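Local coordinates for protein glutathione S-transferase (Xanthomonas axonopodis pv. citri, PDB 6NV6) that binds glutathione and, as a theta class glutathione transferase, probably catalyses the attack of its thiol on electrophilic substrates, at residues C21-E24 / A28-S31; G61-W66 / V72-A77; F168-F173 / P196-G201. One frame throughout, in Å; residues are numbered along the deposited sequence.

Interaction 1 (C21-E24 / A28-S31)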
ATOM      1  N   CYS A  21       4.295  -0.855  -7.869  1.00 29.82           N
ATOM      2  CA  CYS A  21       3.898  -0.172  -9.097  1.00 33.23           C
ATOM      3  C   CYS A  21       4.956  -0.314 -10.189  1.00 30.58           C
ATOM      4  O   CYS A  21       4.638  -0.640 -11.343  1.00 27.53           O
ATOM      5  CB  CYS A  21       3.618   1.297  -8.801  1.00 27.81           C
ATOM      6  SG  CYS A  21       2.734   2.075 -10.135  1.00 40.54           S
ATOM      7  N   ALA A  22       6.217  -0.055  -9.843  1.00 27.32           N
ATOM      8  CA  ALA A  22       7.299  -0.330 -10.776  1.00 29.81           C
ATOM      9  C   ALA A  22       7.171  -1.737 -11.346  1.00 32.50           C
ATOM     10  O   ALA A  22       7.140  -1.929 -12.569  1.00 34.90           O
ATOM     11  CB  ALA A  22       8.641  -0.152 -10.075  1.00 27.45           C
ATOM     12  N   GLU A  23       7.051  -2.731 -10.459  1.00 30.59           N
ATOM     13  CA  GLU A  23       6.969  -4.123 -10.887  1.00 30.97           C
ATOM     14  C   GLU A  23       5.768  -4.361 -11.800  1.00 30.39           C
ATOM     15  O   GLU A  23       5.893  -5.022 -12.836  1.00 36.46           O
ATOM     16  CB  GLU A  23       6.921  -5.037  -9.667  1.00 33.12           C
ATOM     17  CG  GLU A  23       8.234  -5.102  -8.911  1.00 36.32           C
ATOM     18  CD  GLU A  23       9.229  -6.067  -9.542  1.00 49.96           C
ATOM     19  OE1 GLU A  23       8.782  -7.089 -10.118  1.00 48.94           O
ATOM     20  OE2 GLU A  23      10.454  -5.800  -9.471  1.00 48.78           O
ATOM     21  N   GLU A  24       4.594  -3.824 -11.441  1.00 31.21           N
ATOM     22  CA  GLU A  24       3.417  -3.969 -12.303  1.00 35.14           C
ATOM     23  C   GLU A  24       3.674  -3.453 -13.715  1.00 32.39           C
ATOM     24  O   GLU A  24       3.073  -3.939 -14.678  1.00 35.82           O
ATOM     25  CB  GLU A  24       2.210  -3.227 -11.710  1.00 28.15           C
ATOM     26  CG  GLU A  24       1.594  -3.837 -10.451  1.00 32.07           C
ATOM     27  CD  GLU A  24       0.851  -5.151 -10.692  1.00 33.13           C
ATOM     28  OE1 GLU A  24       0.649  -5.538 -11.862  1.00 32.61           O
ATOM     29  OE2 GLU A  24       0.465  -5.802  -9.696  1.00 30.25           O
ATOM     30  N   ALA A  28      12.569  -1.258 -16.394  1.00 49.72           N
ATOM     31  CA  ALA A  28      13.870  -1.296 -15.752  1.00 54.59           C
ATOM     32  C   ALA A  28      13.895  -0.276 -14.628  1.00 52.96           C
ATOM     33  O   ALA A  28      13.613   0.908 -14.850  1.00 52.87           O
ATOM     34  CB  ALA A  28      14.965  -1.002 -16.774  1.00 52.43           C
ATOM     35  N   TYR A  29      14.217  -0.726 -13.420  1.00 44.47           N
ATOM     36  CA  TYR A  29      14.391   0.219 -12.329  1.00 49.92           C
ATOM     37  C   TYR A  29      15.465  -0.297 -11.382  1.00 45.88           C
ATOM     38  O   TYR A  29      15.690  -1.505 -11.263  1.00 41.40           O
ATOM     39  CB  TYR A  29      13.071   0.491 -11.570  1.00 48.24           C
ATOM     40  CG  TYR A  29      12.597  -0.654 -10.690  1.00 42.41           C
ATOM     41  CD1 TYR A  29      11.914  -1.737 -11.235  1.00 37.93           C
ATOM     42  CD2 TYR A  29      12.839  -0.654  -9.319  1.00 37.64           C
ATOM     43  CE1 TYR A  29      11.490  -2.785 -10.450  1.00 37.70           C
ATOM     44  CE2 TYR A  29      12.420  -1.706  -8.525  1.00 39.89           C
ATOM     45  CZ  TYR A  29      11.743  -2.771  -9.100  1.00 45.30           C
ATOM     46  OH  TYR A  29      11.312  -3.831  -8.332  1.00 48.24           O
ATOM     47  N   THR A  30      16.126   0.643 -10.718  1.00 46.21           N
ATOM     48  CA  THR A  30      17.030   0.363  -9.615  1.00 42.20           C
ATOM     49  C   THR A  30      16.335   0.667  -8.296  1.00 45.20           C
ATOM     50  O   THR A  30      15.674   1.703  -8.154  1.00 44.01           O
ATOM     51  CB  THR A  30      18.299   1.213  -9.728  1.00 40.08           C
ATOM     52  OG1 THR A  30      18.903   1.002 -11.009  1.00 46.60           O
ATOM     53  CG2 THR A  30      19.280   0.889  -8.621  1.00 36.43           C
ATOM     54  N   SER A  31      16.500  -0.230  -7.328  1.00 34.55           N
ATOM     55  CA  SER A  31      16.066   0.000  -5.959  1.00 34.27           C
ATOM     56  C   SER A  31      17.297   0.118  -5.075  1.00 38.01           C
ATOM     57  O   SER A  31      18.057  -0.844  -4.944  1.00 35.51           O
ATOM     58  CB  SER A  31      15.175  -1.134  -5.457  1.00 36.49           C
ATOM     59  OG  SER A  31      15.113  -1.122  -4.043  1.00 31.99           O
TER
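Helix segment 21-24 and strand segment 28-31 come nearest at Ala22 and Tyr29, whose CA atoms are 7.3 Å apart, a spacing that one aromatic ring against one methyl group can fill. Ala22 CB sits almost over the centre of one face of the Tyr29 ring, 3.9 Å from the ring centroid and 13° off the ring normal, which makes it a CH-pi contact. A small residue suits this place, because the helix backbone can come close to the sheet while still offering a C-H group to the pi face.

Tyr29 reaches this position with CG lodged between its backbone N and carbonyl carbon (chi1 73°), which swings the ring from the strand across to the helix. The two segments belong to the opening beta-alpha-beta unit of the thioredoxin-like domain: strand 4-7, helix 13-25 and strand 29-32, with the two strands parallel and 29-32 at the outer border of the sheet. Ala22 also packs on Ile6 and Tyr29 on Ile4, so the inner strand backs the same interface.

At the far end of the ring, Tyr29 OH donates a hydrogen bond to Glu23 OE2. The modelled length of 2.4 Å between Tyr29 OH and Glu23 OE2 is very short, and its exact value is doubtful at this resolution. OE2 approaches in the plane of the ring, at its edge, while the carboxylate is turned 81° from that plane. The bend of the Glu23 chain at chi2 carries its tip over to the phenol, although the CB bond itself does not head there. Glu23 is long enough to serve two partners: OE1 forms a salt bridge with Arg200, whose positive charge would be expected to stabilise the carboxylate as an anion and so favour its role as acceptor for the tyrosine hydroxyl.

Interaction 2 (G61-W66 / V72-A77)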
ATOM      1  N   GLY A  61      14.755  10.211 -15.027  1.00 52.47           N
ATOM      2  CA  GLY A  61      15.288  11.335 -15.776  1.00 52.88           C
ATOM      3  C   GLY A  61      15.356  12.575 -14.906  1.00 52.37           C
ATOM      4  O   GLY A  61      15.922  12.565 -13.803  1.00 55.11           O
ATOM      5  N   ALA A  62      14.760  13.661 -15.393  1.00 53.35           N
ATOM      6  CA  ALA A  62      14.772  14.927 -14.672  1.00 56.72           C
ATOM      7  C   ALA A  62      13.787  14.971 -13.509  1.00 61.73           C
ATOM      8  O   ALA A  62      13.883  15.877 -12.670  1.00 62.83           O
ATOM      9  CB  ALA A  62      14.465  16.075 -15.634  1.00 56.74           C
ATOM     10  N   LEU A  63      12.850  14.028 -13.442  1.00 60.17           N
ATOM     11  CA  LEU A  63      11.794  14.057 -12.441  1.00 49.79           C
ATOM     12  C   LEU A  63      12.288  13.510 -11.110  1.00 47.38           C
ATOM     13  O   LEU A  63      13.020  12.518 -11.065  1.00 46.06           O
ATOM     14  CB  LEU A  63      10.595  13.240 -12.922  1.00 51.43           C
ATOM     15  CG  LEU A  63       9.321  13.262 -12.079  1.00 48.03           C
ATOM     16  CD1 LEU A  63       8.886  14.695 -11.819  1.00 53.98           C
ATOM     17  CD2 LEU A  63       8.223  12.477 -12.775  1.00 46.83           C
ATOM     18  N   VAL A  64      11.879  14.162 -10.021  1.00 45.22           N
ATOM     19  CA  VAL A  64      12.157  13.698  -8.663  1.00 49.91           C
ATOM     20  C   VAL A  64      10.872  13.807  -7.840  1.00 44.57           C
ATOM     21  O   VAL A  64      10.306  14.899  -7.701  1.00 46.05           O
ATOM     22  CB  VAL A  64      13.311  14.481  -8.007  1.00 42.83           C
ATOM     23  CG1 VAL A  64      13.519  14.034  -6.564  1.00 48.64           C
ATOM     24  CG2 VAL A  64      14.602  14.289  -8.791  1.00 42.76           C
ATOM     25  N   LEU A  65      10.422  12.683  -7.290  1.00 42.90           N
ATOM     26  CA  LEU A  65       9.160  12.601  -6.569  1.00 44.90           C
ATOM     27  C   LEU A  65       9.398  12.069  -5.163  1.00 49.04           C
ATOM     28  O   LEU A  65      10.151  11.106  -4.978  1.00 48.88           O
ATOM     29  CB  LEU A  65       8.175  11.691  -7.303  1.00 42.47           C
ATOM     30  CG  LEU A  65       7.428  12.254  -8.501  1.00 43.45           C
ATOM     31  CD1 LEU A  65       6.501  11.189  -9.073  1.00 40.62           C
ATOM     32  CD2 LEU A  65       6.654  13.486  -8.069  1.00 41.03           C
ATOM     33  N   TRP A  66       8.740  12.682  -4.177  1.00 50.12           N
ATOM     34  CA  TRP A  66       8.851  12.254  -2.791  1.00 54.53           C
ATOM     35  C   TRP A  66       7.552  11.724  -2.200  1.00 46.96           C
ATOM     36  O   TRP A  66       7.526  11.384  -1.016  1.00 51.17           O
ATOM     37  CB  TRP A  66       9.358  13.406  -1.924  1.00 67.83           C
ATOM     38  CG  TRP A  66      10.829  13.536  -1.934  1.00 81.30           C
ATOM     39  CD1 TRP A  66      11.743  12.521  -1.938  1.00 86.20           C
ATOM     40  CD2 TRP A  66      11.580  14.755  -1.948  1.00 96.23           C
ATOM     41  NE1 TRP A  66      13.020  13.034  -1.951  1.00 91.02           N
ATOM     42  CE2 TRP A  66      12.947  14.403  -1.959  1.00 99.51           C
ATOM     43  CE3 TRP A  66      11.230  16.109  -1.952  1.00 94.97           C
ATOM     44  CZ2 TRP A  66      13.962  15.358  -1.972  1.00104.09           C
ATOM     45  CZ3 TRP A  66      12.239  17.055  -1.965  1.00102.83           C
ATOM     46  CH2 TRP A  66      13.589  16.675  -1.975  1.00107.08           C
ATOM     47  N   VAL A  72       3.021   6.610  -7.518  1.00 29.52           N
ATOM     48  CA  VAL A  72       2.224   5.538  -8.109  1.00 31.21           C
ATOM     49  C   VAL A  72       1.492   6.061  -9.333  1.00 28.96           C
ATOM     50  O   VAL A  72       1.619   5.517 -10.437  1.00 29.60           O
ATOM     51  CB  VAL A  72       1.239   4.956  -7.075  1.00 35.23           C
ATOM     52  CG1 VAL A  72       0.186   4.070  -7.756  1.00 25.51           C
ATOM     53  CG2 VAL A  72       1.985   4.184  -5.978  1.00 26.71           C
ATOM     54  N   ARG A  73       0.725   7.139  -9.148  1.00 36.25           N
ATOM     55  CA  ARG A  73      -0.065   7.683 -10.243  1.00 34.97           C
ATOM     56  C   ARG A  73       0.816   7.996 -11.436  1.00 30.56           C
ATOM     57  O   ARG A  73       0.440   7.740 -12.586  1.00 30.77           O
ATOM     58  CB  ARG A  73      -0.834   8.922  -9.781  1.00 30.76           C
ATOM     59  CG  ARG A  73      -2.082   8.576  -8.976  1.00 38.56           C
ATOM     60  CD  ARG A  73      -2.965   9.800  -8.765  1.00 43.02           C
ATOM     61  NE  ARG A  73      -2.332  10.722  -7.826  1.00 45.56           N
ATOM     62  CZ  ARG A  73      -2.549  10.707  -6.512  1.00 45.03           C
ATOM     63  NH1 ARG A  73      -3.396   9.830  -5.986  1.00 40.09           N
ATOM     64  NH2 ARG A  73      -1.922  11.570  -5.720  1.00 44.23           N
ATOM     65  N   TYR A  74       2.016   8.510 -11.174  1.00 27.70           N
ATOM     66  CA  TYR A  74       2.946   8.782 -12.256  1.00 29.87           C
ATOM     67  C   TYR A  74       3.353   7.493 -12.969  1.00 36.82           C
ATOM     68  O   TYR A  74       3.173   7.358 -14.187  1.00 36.12           O
ATOM     69  CB  TYR A  74       4.172   9.511 -11.722  1.00 28.87           C
ATOM     70  CG  TYR A  74       5.250   9.554 -12.759  1.00 33.82           C
ATOM     71  CD1 TYR A  74       5.068  10.281 -13.928  1.00 39.46           C
ATOM     72  CD2 TYR A  74       6.422   8.827 -12.606  1.00 31.58           C
ATOM     73  CE1 TYR A  74       6.041  10.310 -14.901  1.00 43.90           C
ATOM     74  CE2 TYR A  74       7.401   8.850 -13.566  1.00 32.79           C
ATOM     75  CZ  TYR A  74       7.209   9.592 -14.710  1.00 41.44           C
ATOM     76  OH  TYR A  74       8.181   9.618 -15.677  1.00 43.91           O
ATOM     77  N   LEU A  75       3.901   6.527 -12.218  1.00 28.29           N
ATOM     78  CA  LEU A  75       4.415   5.307 -12.832  1.00 31.66           C
ATOM     79  C   LEU A  75       3.352   4.601 -13.664  1.00 37.01           C
ATOM     80  O   LEU A  75       3.652   4.069 -14.741  1.00 41.67           O
ATOM     81  CB  LEU A  75       4.971   4.370 -11.759  1.00 28.70           C
ATOM     82  CG  LEU A  75       6.414   4.723 -11.382  1.00 30.53           C
ATOM     83  CD1 LEU A  75       6.855   4.002 -10.112  1.00 26.75           C
ATOM     84  CD2 LEU A  75       7.362   4.436 -12.542  1.00 26.28           C
ATOM     85  N   ALA A  76       2.099   4.597 -13.205  1.00 33.53           N
ATOM     86  CA  ALA A  76       1.078   3.898 -13.982  1.00 46.96           C
ATOM     87  C   ALA A  76       0.694   4.691 -15.228  1.00 37.09           C
ATOM     88  O   ALA A  76       0.660   4.144 -16.335  1.00 41.49           O
ATOM     89  CB  ALA A  76      -0.148   3.591 -13.117  1.00 37.24           C
ATOM     90  N   ALA A  77       0.415   5.987 -15.074  1.00 35.88           N
ATOM     91  CA  ALA A  77       0.100   6.800 -16.243  1.00 37.02           C
ATOM     92  C   ALA A  77       1.241   6.788 -17.262  1.00 40.83           C
ATOM     93  O   ALA A  77       1.002   6.699 -18.472  1.00 41.73           O
ATOM     94  CB  ALA A  77      -0.222   8.231 -15.815  1.00 32.20           C
TER
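Leu63 and Tyr74 each hold CG opposite the backbone N (chi1 -174° and 169°), and these extended side chains, one from strand 63-65 and one from helix 68-79, meet coming from opposite directions. The second torsion of Leu63 then sets CD2 over the middle of one face of the Tyr74 ring. CD2 is 3.7 Å from the ring centroid and 12° off its normal, a CH-pi contact in which a single methyl group is presented to all six ring carbons; the nearest of them is Tyr74 CZ, 3.6 Å from Leu63 CD2.

Leu65 points to the same side of the strand, as alternate strand residues do. Its CD1 meets the root of the aromatic side chain, 3.9 Å from Tyr74 CB, and the Leu65 side chain also packs on Ile71, nearly one turn earlier in the helix. Branched leucines suit such a strand, since each can spread a methyl group over a different part of the tyrosine.

The contact belongs to the beta-beta-alpha half of the thioredoxin-like domain: strands 57-60 and 63-65 form a hairpin at the border of the sheet, and the chain then turns into the helix. At the end of strand 57-60, Asp60 OD2 is hydrogen-bonded to Tyr74 OH, so the phenol has a polar partner at the hairpin while its ring face stays with Leu63. Away from this strand, Val72 and Leu75 of the helix pack instead on Cys21 of helix 13-25.

Interaction 3 (F168-F173 / P196-G201)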
ATOM      1  N   PHE A 168      -0.338  -1.576   2.463  1.00 31.58           N
ATOM      2  CA  PHE A 168      -0.493  -1.647   3.914  1.00 26.78           C
ATOM      3  C   PHE A 168      -1.105  -2.970   4.341  1.00 30.20           C
ATOM      4  O   PHE A 168      -0.694  -3.545   5.358  1.00 28.81           O
ATOM      5  CB  PHE A 168      -1.370  -0.504   4.424  1.00 27.46           C
ATOM      6  CG  PHE A 168      -0.660   0.814   4.544  1.00 29.59           C
ATOM      7  CD1 PHE A 168       0.049   1.134   5.683  1.00 30.88           C
ATOM      8  CD2 PHE A 168      -0.720   1.744   3.518  1.00 31.82           C
ATOM      9  CE1 PHE A 168       0.694   2.358   5.793  1.00 34.40           C
ATOM     10  CE2 PHE A 168      -0.074   2.965   3.623  1.00 34.07           C
ATOM     11  CZ  PHE A 168       0.639   3.269   4.770  1.00 32.10           C
ATOM     12  N   ILE A 169      -2.073  -3.475   3.566  1.00 30.75           N
ATOM     13  CA  ILE A 169      -2.882  -4.598   4.031  1.00 32.98           C
ATOM     14  C   ILE A 169      -2.066  -5.877   4.123  1.00 34.36           C
ATOM     15  O   ILE A 169      -2.491  -6.834   4.790  1.00 33.48           O
ATOM     16  CB  ILE A 169      -4.116  -4.790   3.132  1.00 27.91           C
ATOM     17  CG1 ILE A 169      -5.326  -5.128   3.995  1.00 27.61           C
ATOM     18  CG2 ILE A 169      -3.871  -5.864   2.090  1.00 27.13           C
ATOM     19  CD1 ILE A 169      -5.814  -3.951   4.807  1.00 28.40           C
ATOM     20  N   TYR A 170      -0.896  -5.913   3.482  1.00 26.99           N
ATOM     21  CA  TYR A 170       0.056  -6.980   3.761  1.00 30.67           C
ATOM     22  C   TYR A 170       0.475  -6.954   5.230  1.00 31.01           C
ATOM     23  O   TYR A 170       0.433  -7.978   5.922  1.00 27.96           O
ATOM     24  CB  TYR A 170       1.270  -6.847   2.841  1.00 29.08           C
ATOM     25  CG  TYR A 170       2.389  -7.799   3.197  1.00 37.36           C
ATOM     26  CD1 TYR A 170       2.212  -9.174   3.091  1.00 32.52           C
ATOM     27  CD2 TYR A 170       3.621  -7.326   3.645  1.00 32.84           C
ATOM     28  CE1 TYR A 170       3.218 -10.044   3.409  1.00 30.16           C
ATOM     29  CE2 TYR A 170       4.639  -8.197   3.968  1.00 32.82           C
ATOM     30  CZ  TYR A 170       4.428  -9.554   3.843  1.00 35.87           C
ATOM     31  OH  TYR A 170       5.437 -10.428   4.156  1.00 37.11           O
ATOM     32  N   ALA A 171       0.870  -5.781   5.728  1.00 31.59           N
ATOM     33  CA  ALA A 171       1.221  -5.673   7.139  1.00 33.29           C
ATOM     34  C   ALA A 171       0.042  -6.048   8.026  1.00 36.15           C
ATOM     35  O   ALA A 171       0.198  -6.798   8.996  1.00 40.98           O
ATOM     36  CB  ALA A 171       1.706  -4.256   7.452  1.00 32.10           C
ATOM     37  N   TRP A 172      -1.151  -5.553   7.693  1.00 29.34           N
ATOM     38  CA  TRP A 172      -2.336  -5.851   8.489  1.00 38.02           C
ATOM     39  C   TRP A 172      -2.536  -7.351   8.689  1.00 37.83           C
ATOM     40  O   TRP A 172      -2.803  -7.804   9.804  1.00 33.49           O
ATOM     41  CB  TRP A 172      -3.568  -5.242   7.824  1.00 30.01           C
ATOM     42  CG  TRP A 172      -4.875  -5.611   8.470  1.00 41.72           C
ATOM     43  CD1 TRP A 172      -5.820  -6.493   7.993  1.00 40.23           C
ATOM     44  CD2 TRP A 172      -5.397  -5.105   9.706  1.00 42.07           C
ATOM     45  NE1 TRP A 172      -6.886  -6.561   8.859  1.00 34.15           N
ATOM     46  CE2 TRP A 172      -6.653  -5.719   9.915  1.00 38.18           C
ATOM     47  CE3 TRP A 172      -4.929  -4.191  10.653  1.00 33.98           C
ATOM     48  CZ2 TRP A 172      -7.441  -5.442  11.029  1.00 41.99           C
ATOM     49  CZ3 TRP A 172      -5.712  -3.927  11.759  1.00 36.67           C
ATOM     50  CH2 TRP A 172      -6.952  -4.547  11.937  1.00 36.45           C
ATOM     51  N   PHE A 173      -2.404  -8.139   7.630  1.00 38.24           N
ATOM     52  CA  PHE A 173      -2.775  -9.541   7.716  1.00 38.01           C
ATOM     53  C   PHE A 173      -1.650 -10.427   8.226  1.00 44.14           C
ATOM     54  O   PHE A 173      -1.924 -11.501   8.777  1.00 49.19           O
ATOM     55  CB  PHE A 173      -3.246 -10.040   6.347  1.00 37.05           C
ATOM     56  CG  PHE A 173      -4.692  -9.720   6.047  1.00 42.26           C
ATOM     57  CD1 PHE A 173      -5.709 -10.275   6.813  1.00 36.68           C
ATOM     58  CD2 PHE A 173      -5.031  -8.842   5.020  1.00 36.17           C
ATOM     59  CE1 PHE A 173      -7.035  -9.981   6.546  1.00 35.79           C
ATOM     60  CE2 PHE A 173      -6.357  -8.546   4.751  1.00 34.07           C
ATOM     61  CZ  PHE A 173      -7.358  -9.115   5.517  1.00 33.36           C
ATOM     62  N   PRO A 196       2.322 -11.622  -9.279  1.00 39.95           N
ATOM     63  CA  PRO A 196       3.777 -11.634  -9.030  1.00 43.52           C
ATOM     64  C   PRO A 196       4.327 -10.277  -8.639  1.00 34.05           C
ATOM     65  O   PRO A 196       5.166 -10.202  -7.732  1.00 34.60           O
ATOM     66  CB  PRO A 196       4.368 -12.124 -10.367  1.00 31.09           C
ATOM     67  CG  PRO A 196       3.256 -12.841 -11.035  1.00 29.75           C
ATOM     68  CD  PRO A 196       1.982 -12.157 -10.611  1.00 34.04           C
ATOM     69  N   ALA A 197       3.863  -9.201  -9.292  1.00 30.41           N
ATOM     70  CA  ALA A 197       4.335  -7.863  -8.947  1.00 28.81           C
ATOM     71  C   ALA A 197       4.070  -7.553  -7.484  1.00 32.03           C
ATOM     72  O   ALA A 197       4.876  -6.879  -6.832  1.00 35.95           O
ATOM     73  CB  ALA A 197       3.682  -6.813  -9.841  1.00 25.15           C
ATOM     74  N   TYR A 198       2.962  -8.064  -6.946  1.00 25.28           N
ATOM     75  CA  TYR A 198       2.676  -7.885  -5.530  1.00 29.77           C
ATOM     76  C   TYR A 198       3.596  -8.740  -4.663  1.00 32.73           C
ATOM     77  O   TYR A 198       4.042  -8.302  -3.594  1.00 30.69           O
ATOM     78  CB  TYR A 198       1.213  -8.217  -5.270  1.00 29.45           C
ATOM     79  CG  TYR A 198       0.742  -7.955  -3.861  1.00 30.73           C
ATOM     80  CD1 TYR A 198       0.365  -6.674  -3.463  1.00 27.97           C
ATOM     81  CD2 TYR A 198       0.633  -8.995  -2.947  1.00 23.93           C
ATOM     82  CE1 TYR A 198      -0.094  -6.434  -2.186  1.00 26.27           C
ATOM     83  CE2 TYR A 198       0.182  -8.763  -1.665  1.00 30.73           C
ATOM     84  CZ  TYR A 198      -0.184  -7.482  -1.287  1.00 31.32           C
ATOM     85  OH  TYR A 198      -0.638  -7.248  -0.001  1.00 29.44           O
ATOM     86  N   GLN A 199       3.893  -9.964  -5.106  1.00 32.52           N
ATOM     87  CA  GLN A 199       4.796 -10.827  -4.348  1.00 44.48           C
ATOM     88  C   GLN A 199       6.196 -10.231  -4.271  1.00 36.82           C
ATOM     89  O   GLN A 199       6.839 -10.265  -3.214  1.00 34.26           O
ATOM     90  CB  GLN A 199       4.855 -12.212  -4.991  1.00 40.59           C
ATOM     91  CG  GLN A 199       3.579 -13.015  -4.910  1.00 37.50           C
ATOM     92  CD  GLN A 199       3.560 -14.120  -5.938  1.00 40.74           C
ATOM     93  OE1 GLN A 199       4.588 -14.429  -6.537  1.00 48.48           O
ATOM     94  NE2 GLN A 199       2.394 -14.720  -6.158  1.00 38.98           N
ATOM     95  N   ARG A 200       6.692  -9.693  -5.383  1.00 38.17           N
ATOM     96  CA  ARG A 200       8.041  -9.141  -5.395  1.00 47.39           C
ATOM     97  C   ARG A 200       8.087  -7.726  -4.830  1.00 42.26           C
ATOM     98  O   ARG A 200       9.086  -7.334  -4.217  1.00 37.74           O
ATOM     99  CB  ARG A 200       8.596  -9.160  -6.816  1.00 49.68           C
ATOM    100  CG  ARG A 200       8.765 -10.551  -7.392  1.00 56.34           C
ATOM    101  CD  ARG A 200       9.355 -10.478  -8.789  1.00 53.59           C
ATOM    102  NE  ARG A 200       8.535  -9.630  -9.644  1.00 61.27           N
ATOM    103  CZ  ARG A 200       7.687 -10.091 -10.560  1.00 65.79           C
ATOM    104  NH1 ARG A 200       6.872  -9.257 -11.203  1.00 58.85           N
ATOM    105  NH2 ARG A 200       7.601 -11.401 -10.766  1.00 57.79           N
ATOM    106  N   GLY A 201       7.027  -6.947  -5.032  1.00 38.31           N
ATOM    107  CA  GLY A 201       7.038  -5.558  -4.618  1.00 34.47           C
ATOM    108  C   GLY A 201       6.617  -5.304  -3.185  1.00 38.65           C
ATOM    109  O   GLY A 201       7.114  -4.367  -2.558  1.00 37.07           O
TER
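Tyr198 sends its side chain from helix 196-201 to the backbone of helix 163-174, where its hydroxyl meets Tyr170 and Ile169. At its root, CG stands opposite the backbone N (chi1 -175°), extending the chain from CB away from its own helix. Along the way the ring meets Trp20 edge-to-face, and the side chain touches Tyr189 of helix 183-193. CZ comes near the other segment, 4.4 Å from Tyr170 CB. The tip goes further: OH lies 3.4 Å from Tyr170 CB and 4.1 Å from Ile169 CG2. Tyr170 contributes mainly the base of its side chain, for its ring leads away and its OH bonds to Thr204 O.

The Tyr198 hydroxyl is hydrogen-bonded to Gly166 O, one helical turn before Tyr170. A tyrosine fits here because it combines a long flat apolar body, suited to the interior between helices of the C-terminal domain, with a polar end that can reach a main-chain carbonyl. The contact is therefore van der Waals packing of a buried hydroxyl against aliphatic carbon, with its polar demand met by Gly166 O of the same helix as Tyr170.

In the fold
From the N terminus, the three interactions follow in series; none nests in or crosses another. Interaction 1 closes the short turn between helix 13-25 and strand 29-32. Interaction 2, further along, closes the connection from strand 63-65 into helix 68-79; both reach the same sheet, at its two outermost strands. They also meet directly, since Cys21 SG packs on Leu75 CB. Interaction 3 spans a longer excursion through helix 183-193 and joins helices 163-174 and 196-201. It touches interaction 1 through the Glu23-Arg200 salt bridge and through Ala197, linking the thioredoxin-like domain to the last helix, whereas interactions 2 and 3 remain about 10 Å apart at their nearest atoms.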